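Long-range contacts in SusD superfamily protein (PDB 3HDX), which probably binds polysaccharide at the outer membrane of a gut bacterium: residues N32-I37 with K70-W75; V126-D131 with I456-S461; F222-A227 with T361-I366. All blocks are in the same frame, centred on the assembly; numbering follows the deposited sequence.

Overall arrangement
Contacts 1 and 2 are neighbours with centres about 11 Å apart, and they touch: S73 CB lies 3.3 Å from P459 O. Residues 70-75, a segment of contact 1, meet the start of helix 34-41 and the turn before it, and also touch contact 2 through V72 and S73. Contact 3 lies beyond the centre of the chain, its centre about 28 Å from each of the others. In sequence, contact 1 closes before contact 2 opens, while contact 3 is nested inside the long loop that contact 2 closes between helix 104-129 and the C-terminal region. A bound 1,2-ethanediol, probably from the crystallisation liquor, lies about 3 Å from the side chain of Y457 in contact 2.

Contact 1: N32-I37 with K70-W75; sequences NNTHWI and KKVSNW
N32 reaches from the turn before helix 34-41 to K71 and V72 on helix 67-73, and its side chain passes from V72 at CB to K71 at the amide. CB comes first, 4.0 Å from the CG2 methyl of V72. One bond on, the amide carbon CG lies near CB of K71. At the tip, OD1 of N32 stands 3.6 Å from K71 CB, and ND2 of N32 is 4.1 Å from K71 CD, so the amide lies against the methylene part of the lysine. The two side chains cross at about a right angle. CG of N32 is anti to its carbonyl carbon (chi1 -64°), which sends the amide outward to the lysine. OD1 of N32 also accepts a bond of 2.9 Å from water 1, and the same water gives a weak bond to K71 O; asparagine suits this partly exposed place because its amide can lie on the lysine methylenes while OD1 accepts from water. Deeper in, CG1 of V72 lies 4.3 Å from T34 OG1, while CG2, besides touching N32, faces I37 CG2 at 4.4 Å. T34 OG1 has its main polar partner in D31 O, and its approach to V72 is plain packing. The two helices meet beside helix 52-58, where I37 touches L54 and V57, and beside the loop residue W458, touched by V72.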
loop_
_atom_site.group_PDB
_atom_site.type_symbol
_atom_site.label_atom_id
_atom_site.label_comp_id
_atom_site.label_asym_id
_atom_site.label_seq_id
_atom_site.Cartn_x
_atom_site.Cartn_y
_atom_site.Cartn_z
ATOM N N ASN A 32 8.229 -12.561 -0.445
ATOM C CA ASN A 32 8.120 -12.975 0.968
ATOM C C ASN A 32 6.930 -12.334 1.705
ATOM O O ASN A 32 6.944 -12.200 2.931
ATOM C CB ASN A 32 9.448 -12.725 1.699
ATOM C CG ASN A 32 10.573 -13.581 1.122
ATOM O OD1 ASN A 32 11.579 -13.060 0.631
ATOM N ND2 ASN A 32 10.355 -14.882 1.102
ATOM N N ASN A 33 5.878 -12.006 0.944
ATOM C CA ASN A 33 4.689 -11.365 1.492
ATOM C C ASN A 33 4.981 -10.049 2.233
ATOM O O ASN A 33 4.256 -9.664 3.156
ATOM C CB ASN A 33 3.893 -12.363 2.356
ATOM C CG ASN A 33 3.310 -13.468 1.549
ATOM O OD1 ASN A 33 2.857 -13.233 0.435
ATOM N ND2 ASN A 33 3.418 -14.705 2.050
ATOM N N THR A 34 5.999 -9.340 1.752
ATOM C CA THR A 34 6.442 -8.074 2.311
ATOM C C THR A 34 5.309 -7.127 2.680
ATOM O O THR A 34 5.268 -6.600 3.777
ATOM C CB THR A 34 7.442 -7.348 1.343
ATOM O OG1 THR A 34 8.692 -8.053 1.352
ATOM C CG2 THR A 34 7.633 -5.861 1.714
ATOM N N HIS A 35 4.380 -6.928 1.758
ATOM C CA HIS A 35 3.334 -5.928 1.984
ATOM C C HIS A 35 2.551 -6.161 3.281
ATOM O O HIS A 35 2.353 -5.243 4.082
ATOM C CB HIS A 35 2.408 -5.872 0.760
ATOM C CG HIS A 35 1.397 -4.756 0.806
ATOM N ND1 HIS A 35 1.740 -3.419 0.820
ATOM C CD2 HIS A 35 0.042 -4.799 0.777
ATOM C CE1 HIS A 35 0.630 -2.697 0.833
ATOM N NE2 HIS A 35 -0.413 -3.509 0.808
ATOM N N TRP A 36 2.213 -7.424 3.510
ATOM C CA TRP A 36 1.420 -7.836 4.670
ATOM C C TRP A 36 2.273 -8.047 5.895
ATOM O O TRP A 36 1.836 -7.748 7.007
ATOM C CB TRP A 36 0.550 -9.055 4.313
ATOM C CG TRP A 36 -0.231 -8.748 3.072
ATOM C CD1 TRP A 36 -1.381 -8.020 2.973
ATOM C CD2 TRP A 36 0.176 -9.051 1.730
ATOM N NE1 TRP A 36 -1.732 -7.872 1.651
ATOM C CE2 TRP A 36 -0.792 -8.487 0.869
ATOM C CE3 TRP A 36 1.277 -9.740 1.165
ATOM C CZ2 TRP A 36 -0.697 -8.592 -0.525
ATOM C CZ3 TRP A 36 1.373 -9.835 -0.223
ATOM C CH2 TRP A 36 0.398 -9.242 -1.051
ATOM N N ILE A 37 3.476 -8.602 5.694
ATOM C CA ILE A 37 4.421 -8.832 6.787
ATOM C C ILE A 37 4.796 -7.492 7.425
ATOM O O ILE A 37 4.725 -7.320 8.656
ATOM C CB ILE A 37 5.705 -9.560 6.267
ATOM C CG1 ILE A 37 5.399 -11.024 5.881
ATOM C CG2 ILE A 37 6.845 -9.441 7.279
ATOM C CD1 ILE A 37 4.966 -11.916 6.969
ATOM N N LYS A 70 15.599 -11.920 7.636
ATOM C CA LYS A 70 16.770 -11.508 6.877
ATOM C C LYS A 70 16.396 -11.147 5.423
ATOM O O LYS A 70 16.847 -10.129 4.880
ATOM C CB LYS A 70 17.842 -12.615 6.927
ATOM C CG LYS A 70 18.356 -12.872 8.335
ATOM C CD LYS A 70 19.465 -13.881 8.362
ATOM C CE LYS A 70 19.868 -14.098 9.803
ATOM N NZ LYS A 70 18.655 -14.334 10.597
ATOM N N LYS A 71 15.576 -11.978 4.793
ATOM C CA LYS A 71 15.124 -11.757 3.407
ATOM C C LYS A 71 14.283 -10.495 3.240
ATOM O O LYS A 71 14.488 -9.695 2.315
ATOM C CB LYS A 71 14.313 -12.959 2.926
ATOM C CG LYS A 71 15.156 -14.220 2.684
ATOM C CD LYS A 71 14.213 -15.382 2.408
ATOM C CE LYS A 71 14.867 -16.575 1.711
ATOM N NZ LYS A 71 13.841 -17.723 1.850
ATOM N N VAL A 72 13.330 -10.307 4.128
ATOM C CA VAL A 72 12.491 -9.088 4.045
ATOM C C VAL A 72 13.348 -7.834 4.240
ATOM O O VAL A 72 13.142 -6.847 3.541
ATOM C CB VAL A 72 11.353 -9.116 5.077
ATOM C CG1 VAL A 72 10.613 -7.782 5.161
ATOM C CG2 VAL A 72 10.376 -10.230 4.725
ATOM N N SER A 73 14.352 -7.925 5.118
ATOM C CA SER A 73 15.201 -6.804 5.484
ATOM C C SER A 73 16.182 -6.373 4.405
ATOM O O SER A 73 16.739 -5.300 4.536
ATOM C CB SER A 73 15.999 -7.068 6.780
ATOM O OG SER A 73 17.128 -7.877 6.563
ATOM N N ASN A 74 16.396 -7.184 3.374
ATOM C CA ASN A 74 17.296 -6.840 2.265
ATOM C C ASN A 74 16.487 -6.008 1.268
ATOM O O ASN A 74 15.545 -6.504 0.692
ATOM C CB ASN A 74 17.838 -8.136 1.625
ATOM C CG ASN A 74 18.854 -7.866 0.524
ATOM O OD1 ASN A 74 18.629 -7.021 -0.335
ATOM N ND2 ASN A 74 19.967 -8.605 0.531
ATOM N N TRP A 75 16.917 -4.764 1.046
ATOM C CA TRP A 75 16.208 -3.826 0.176
ATOM C C TRP A 75 16.489 -3.937 -1.339
ATOM O O TRP A 75 16.032 -3.114 -2.099
ATOM C CB TRP A 75 16.379 -2.367 0.677
ATOM C CG TRP A 75 17.799 -1.888 0.731
ATOM C CD1 TRP A 75 18.845 -2.182 -0.138
ATOM C CD2 TRP A 75 18.337 -0.993 1.700
ATOM N NE1 TRP A 75 19.978 -1.519 0.255
ATOM C CE2 TRP A 75 19.696 -0.769 1.359
ATOM C CE3 TRP A 75 17.808 -0.340 2.828
ATOM C CZ2 TRP A 75 20.521 0.043 2.114
ATOM C CZ3 TRP A 75 18.625 0.484 3.565
ATOM C CH2 TRP A 75 19.978 0.643 3.226
HETATM O O HOH W 1 12.091 -10.216 0.614
#

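Contact 2: V126-D131 with I456-S461; sequences VRIWGD and IYWPVS
Y457 lays its ring flat over G130, with G130 CA 3.8 Å from the ring centroid and 10° off the normal, a CH-pi contact. The opposite face carries CG1 of I456, so the phenol is sandwiched, while R127 O lies at its edge. Glycine suits the end of the helix: it takes a positive phi (82°) there and has no side chain to hold the ring off. The side chains of W129 and W458 cross at a slant, with I128 CG2 over the centre of one face of W129 and 3.6 Å from W458 CD1. At the edge of W129, NE1 gives a weak bond of 3.1 Å to P459 O, and another weak one to S73 O. The backbones are tied more firmly by W458 N to I128 O, 2.8 Å and nearly straight at 167°. Water carries the other links from the last turn: one joins V126 O to Y457 OH, two join R127 O to I456 O, and one joins W129 O to W458 O. The loop 456-461 is thereby fastened over the C-terminal end of helix 104-129, with helix 430-441 touching I128 and I456, and helix 67-73 touching W458.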
loop_
_atom_site.group_PDB
_atom_site.type_symbol
_atom_site.label_atom_id
_atom_site.label_comp_id
_atom_site.label_asym_id
_atom_site.label_seq_id
_atom_site.Cartn_x
_atom_site.Cartn_y
_atom_site.Cartn_z
ATOM N N VAL A 126 11.275 3.968 2.401
ATOM C CA VAL A 126 11.521 4.906 3.521
ATOM C C VAL A 126 10.644 4.582 4.725
ATOM O O VAL A 126 11.112 4.634 5.882
ATOM C CB VAL A 126 11.419 6.396 3.081
ATOM C CG1 VAL A 126 11.203 7.349 4.297
ATOM C CG2 VAL A 126 12.642 6.748 2.201
ATOM N N ARG A 127 9.401 4.146 4.484
ATOM C CA ARG A 127 8.563 3.766 5.616
ATOM C C ARG A 127 9.118 2.530 6.336
ATOM O O ARG A 127 8.917 2.387 7.550
ATOM C CB ARG A 127 7.135 3.448 5.207
ATOM C CG ARG A 127 6.350 4.633 4.661
ATOM C CD ARG A 127 4.854 4.294 4.662
ATOM N NE ARG A 127 4.575 3.108 3.872
ATOM C CZ ARG A 127 3.344 2.677 3.564
ATOM N NH1 ARG A 127 2.264 3.332 3.952
ATOM N NH2 ARG A 127 3.206 1.591 2.845
ATOM N N ILE A 128 9.777 1.641 5.579
ATOM C CA ILE A 128 10.307 0.383 6.119
ATOM C C ILE A 128 11.643 0.559 6.845
ATOM O O ILE A 128 11.795 0.085 7.969
ATOM C CB ILE A 128 10.376 -0.719 5.010
ATOM C CG1 ILE A 128 8.972 -1.098 4.537
ATOM C CG2 ILE A 128 11.113 -1.959 5.494
ATOM C CD1 ILE A 128 8.938 -2.020 3.358
ATOM N N TRP A 129 12.591 1.203 6.189
ATOM C CA TRP A 129 13.969 1.309 6.670
ATOM C C TRP A 129 14.363 2.687 7.189
ATOM O O TRP A 129 15.362 2.807 7.881
ATOM C CB TRP A 129 14.974 0.884 5.569
ATOM C CG TRP A 129 14.984 -0.583 5.289
ATOM C CD1 TRP A 129 15.639 -1.558 6.015
ATOM C CD2 TRP A 129 14.358 -1.256 4.197
ATOM N NE1 TRP A 129 15.413 -2.786 5.450
ATOM C CE2 TRP A 129 14.633 -2.624 4.330
ATOM C CE3 TRP A 129 13.564 -0.836 3.126
ATOM C CZ2 TRP A 129 14.134 -3.561 3.438
ATOM C CZ3 TRP A 129 13.059 -1.770 2.252
ATOM C CH2 TRP A 129 13.357 -3.113 2.404
ATOM N N GLY A 130 13.582 3.719 6.872
ATOM C CA GLY A 130 13.962 5.087 7.229
ATOM C C GLY A 130 14.954 5.617 6.189
ATOM O O GLY A 130 14.656 5.680 5.002
ATOM N N ASP A 131 16.161 5.956 6.630
ATOM C CA ASP A 131 17.176 6.464 5.738
ATOM C C ASP A 131 17.552 5.371 4.740
ATOM O O ASP A 131 17.751 4.220 5.124
ATOM C CB ASP A 131 18.439 6.878 6.502
ATOM C CG ASP A 131 18.234 8.001 7.508
ATOM O OD1 ASP A 131 17.183 8.696 7.539
ATOM O OD2 ASP A 131 19.217 8.197 8.293
ATOM N N ILE A 456 11.006 1.601 14.993
ATOM C CA ILE A 456 9.874 1.494 14.065
ATOM C C ILE A 456 10.326 1.107 12.660
ATOM O O ILE A 456 9.469 0.885 11.776
ATOM C CB ILE A 456 9.047 2.800 13.974
ATOM C CG1 ILE A 456 9.906 4.001 13.526
ATOM C CG2 ILE A 456 8.268 3.022 15.298
ATOM C CD1 ILE A 456 9.073 5.171 13.006
ATOM N N TYR A 457 11.636 1.002 12.428
ATOM C CA TYR A 457 12.147 0.558 11.121
ATOM C C TYR A 457 12.734 -0.830 11.216
ATOM O O TYR A 457 12.952 -1.386 12.307
ATOM C CB TYR A 457 13.192 1.564 10.619
ATOM C CG TYR A 457 12.632 2.955 10.526
ATOM C CD1 TYR A 457 11.568 3.211 9.694
ATOM C CD2 TYR A 457 13.159 4.010 11.263
ATOM C CE1 TYR A 457 11.040 4.465 9.579
ATOM C CE2 TYR A 457 12.607 5.286 11.181
ATOM C CZ TYR A 457 11.536 5.504 10.318
ATOM O OH TYR A 457 10.957 6.766 10.145
ATOM N N TRP A 458 12.927 -1.417 10.053
ATOM C CA TRP A 458 13.553 -2.726 9.906
ATOM C C TRP A 458 15.056 -2.580 9.920
ATOM O O TRP A 458 15.616 -1.547 9.519
ATOM C CB TRP A 458 13.138 -3.420 8.590
ATOM C CG TRP A 458 11.797 -4.007 8.692
ATOM C CD1 TRP A 458 10.592 -3.326 8.769
ATOM C CD2 TRP A 458 11.481 -5.402 8.725
ATOM N NE1 TRP A 458 9.560 -4.238 8.849
ATOM C CE2 TRP A 458 10.067 -5.514 8.803
ATOM C CE3 TRP A 458 12.261 -6.581 8.676
ATOM C CZ2 TRP A 458 9.410 -6.766 8.896
ATOM C CZ3 TRP A 458 11.604 -7.815 8.725
ATOM C CH2 TRP A 458 10.193 -7.897 8.841
ATOM N N PRO A 459 15.757 -3.630 10.373
ATOM C CA PRO A 459 17.207 -3.605 10.220
ATOM C C PRO A 459 17.593 -3.646 8.726
ATOM O O PRO A 459 16.806 -4.097 7.903
ATOM C CB PRO A 459 17.646 -4.902 10.901
ATOM C CG PRO A 459 16.503 -5.730 11.018
ATOM C CD PRO A 459 15.292 -4.887 10.967
ATOM N N VAL A 460 18.776 -3.112 8.418
ATOM C CA VAL A 460 19.414 -3.273 7.130
ATOM C C VAL A 460 20.035 -4.690 7.109
ATOM O O VAL A 460 20.631 -5.136 8.082
ATOM C CB VAL A 460 20.490 -2.174 6.892
ATOM C CG1 VAL A 460 21.233 -2.370 5.549
ATOM C CG2 VAL A 460 19.840 -0.801 6.953
ATOM N N SER A 461 19.858 -5.404 6.010
ATOM C CA SER A 461 20.421 -6.753 5.893
ATOM C C SER A 461 21.945 -6.686 6.029
ATOM O O SER A 461 22.605 -5.817 5.448
ATOM C CB SER A 461 20.071 -7.392 4.555
ATOM O OG SER A 461 20.861 -8.578 4.362
HETATM O O HOH W 2 10.323 6.937 7.435
HETATM O O HOH W 3 8.268 0.341 9.247
HETATM O O HOH W 4 7.654 2.380 10.114
HETATM O O HOH W 5 16.646 0.975 9.529
#

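Contact 3: F222-A227 with T361-I366; sequences FIIDHA and TRLEDI
I223, I224 and A227 meet L363 and I366 carbon to carbon, and the flat groups stand behind this interface. One face of the F222 ring carries H226 ND1, 3.4 Å above its centre, and the imidazole in turn has F222 CZ over one face, offset toward the rim. F222 C lies at the imidazole edge, where ND1 of H226 gives a bond of 2.8 Å to F222 O, almost in the ring plane. On the other segment, the R362 guanidinium has E364 OE2 in plane at its edge and forms a salt bridge from NH1 to E364 OE1.

Across the contact, I366 CG2 lies 4.0 Å from I223 CB, the two side chains crossing at about a right angle, whereas I224 and I366 run past each other in opposite directions. For I366, a chi1 of -61° puts CG1 beside the backbone N and CG2 anti to it, directed at both isoleucines. In one of two conformers, L363 CD1 comes 3.6 Å from A227 CB, the small alanine admitting the leucine tip near the end of helix 213-226. T361 OG1 bonds to D365 OD2. Away from the interface, D365 pairs with R420, and R362 with E423 and E427. The join itself rests on aliphatic groups, mostly branched, and van der Waals fit.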
loop_
_atom_site.group_PDB
_atom_site.type_symbol
_atom_site.label_atom_id
_atom_site.label_comp_id
_atom_site.label_asym_id
_atom_site.label_seq_id
_atom_site.Cartn_x
_atom_site.Cartn_y
_atom_site.Cartn_z
ATOM N N PHE A 222 -8.163 16.521 -3.540
ATOM C CA PHE A 222 -8.064 16.524 -4.996
ATOM C C PHE A 222 -8.473 15.153 -5.542
ATOM O O PHE A 222 -9.211 15.037 -6.516
ATOM C CB PHE A 222 -6.653 16.898 -5.466
ATOM C CG PHE A 222 -6.562 17.132 -6.927
ATOM C CD1 PHE A 222 -6.796 18.407 -7.436
ATOM C CD2 PHE A 222 -6.303 16.095 -7.803
ATOM C CE1 PHE A 222 -6.768 18.641 -8.831
ATOM C CE2 PHE A 222 -6.311 16.287 -9.199
ATOM C CZ PHE A 222 -6.518 17.588 -9.708
ATOM N N ILE A 223 -7.985 14.104 -4.897
ATOM C CA ILE A 223 -8.331 12.744 -5.286
ATOM C C ILE A 223 -9.834 12.461 -5.214
ATOM O O ILE A 223 -10.443 11.962 -6.163
ATOM C CB ILE A 223 -7.539 11.695 -4.443
ATOM C CG1 ILE A 223 -6.038 11.813 -4.697
ATOM C CG2 ILE A 223 -8.013 10.279 -4.767
ATOM C CD1 ILE A 223 -5.200 11.212 -3.551
ATOM N N ILE A 224 -10.424 12.805 -4.074
ATOM C CA ILE A 224 -11.849 12.596 -3.858
ATOM C C ILE A 224 -12.672 13.357 -4.881
ATOM O O ILE A 224 -13.638 12.809 -5.460
ATOM C CB ILE A 224 -12.244 13.024 -2.420
ATOM C CG1 ILE A 224 -11.624 12.040 -1.407
ATOM C CG2 ILE A 224 -13.773 13.084 -2.245
ATOM C CD1 ILE A 224 -11.505 12.548 0.025
ATOM N N ASP A 225 -12.252 14.594 -5.132
ATOM C CA ASP A 225 -12.987 15.464 -6.056
ATOM C C ASP A 225 -12.823 15.079 -7.518
ATOM O O ASP A 225 -13.617 15.524 -8.320
ATOM C CB ASP A 225 -12.644 16.928 -5.817
ATOM C CG ASP A 225 -13.095 17.431 -4.446
ATOM O OD1 ASP A 225 -14.048 16.835 -3.868
ATOM O OD2 ASP A 225 -12.478 18.417 -3.965
ATOM N N HIS A 226 -11.792 14.315 -7.873
ATOM C CA HIS A 226 -11.609 13.871 -9.247
ATOM C C HIS A 226 -11.768 12.372 -9.451
ATOM O O HIS A 226 -11.442 11.868 -10.535
ATOM C CB HIS A 226 -10.235 14.327 -9.735
ATOM C CG HIS A 226 -10.128 15.808 -9.837
ATOM N ND1 HIS A 226 -9.876 16.595 -8.747
ATOM C CD2 HIS A 226 -10.388 16.648 -10.870
ATOM C CE1 HIS A 226 -9.863 17.863 -9.127
ATOM N NE2 HIS A 226 -10.168 17.923 -10.416
ATOM N N ALA A 227 -12.316 11.670 -8.454
ATOM C CA ALA A 227 -12.400 10.200 -8.515
ATOM C C ALA A 227 -13.118 9.704 -9.782
ATOM O O ALA A 227 -12.738 8.684 -10.367
ATOM C CB ALA A 227 -13.110 9.668 -7.264
ATOM N N THR A 361 -4.108 1.704 -2.286
ATOM C CA THR A 361 -5.117 2.659 -1.874
ATOM C C THR A 361 -6.359 2.594 -2.739
ATOM O O THR A 361 -6.380 2.071 -3.854
ATOM C CB THR A 361 -4.556 4.098 -1.825
ATOM O OG1 THR A 361 -5.488 4.972 -1.158
ATOM C CG2 THR A 361 -4.206 4.651 -3.205
ATOM N N ARG A 362 -7.396 3.155 -2.165
ATOM C CA ARG A 362 -8.738 3.213 -2.683
ATOM C C ARG A 362 -9.442 4.377 -1.985
ATOM O O ARG A 362 -8.930 4.935 -1.002
ATOM C CB ARG A 362 -9.480 1.884 -2.477
ATOM C CG ARG A 362 -9.522 1.381 -1.027
ATOM C CD ARG A 362 -10.012 -0.078 -1.033
ATOM N NE ARG A 362 -10.052 -0.704 0.296
ATOM C CZ ARG A 362 -11.099 -0.678 1.119
ATOM N NH1 ARG A 362 -12.184 0.023 0.842
ATOM N NH2 ARG A 362 -11.039 -1.331 2.263
ATOM N N LEU A 363 -10.643 4.719 -2.459
ATOM C CA LEU A 363 -11.330 5.913 -1.939
ATOM C C LEU A 363 -11.539 5.933 -0.436
ATOM O O LEU A 363 -11.422 6.984 0.201
ATOM C CB LEU A 363 -12.652 6.233 -2.666
ATOM C CG LEU A 363 -12.465 7.052 -3.949
ATOM C CD1 LEU A 363 -13.775 7.147 -4.728
ATOM C CD2 LEU A 363 -11.893 8.428 -3.693
ATOM N N GLU A 364 -11.796 4.773 0.154
ATOM C CA GLU A 364 -12.049 4.736 1.608
ATOM C C GLU A 364 -10.788 5.141 2.396
ATOM O O GLU A 364 -10.870 5.820 3.432
ATOM C CB GLU A 364 -12.555 3.358 2.075
ATOM C CG GLU A 364 -13.961 2.965 1.569
ATOM C CD GLU A 364 -14.040 2.477 0.140
ATOM O OE1 GLU A 364 -12.988 2.413 -0.562
ATOM O OE2 GLU A 364 -15.161 2.119 -0.262
ATOM N N ASP A 365 -9.635 4.671 1.930
ATOM C CA ASP A 365 -8.340 5.046 2.533
ATOM C C ASP A 365 -8.149 6.569 2.484
ATOM O O ASP A 365 -7.902 7.205 3.506
ATOM C CB ASP A 365 -7.177 4.333 1.863
ATOM C CG ASP A 365 -5.824 4.909 2.273
ATOM O OD1 ASP A 365 -5.613 5.138 3.490
ATOM O OD2 ASP A 365 -4.981 5.155 1.366
ATOM N N ILE A 366 -8.284 7.123 1.277
ATOM C CA ILE A 366 -8.057 8.544 1.065
ATOM C C ILE A 366 -9.070 9.415 1.838
ATOM O O ILE A 366 -8.714 10.461 2.365
ATOM C CB ILE A 366 -8.037 8.890 -0.439
ATOM C CG1 ILE A 366 -6.887 8.135 -1.161
ATOM C CG2 ILE A 366 -7.905 10.397 -0.671
ATOM C CD1 ILE A 366 -5.488 8.372 -0.661
#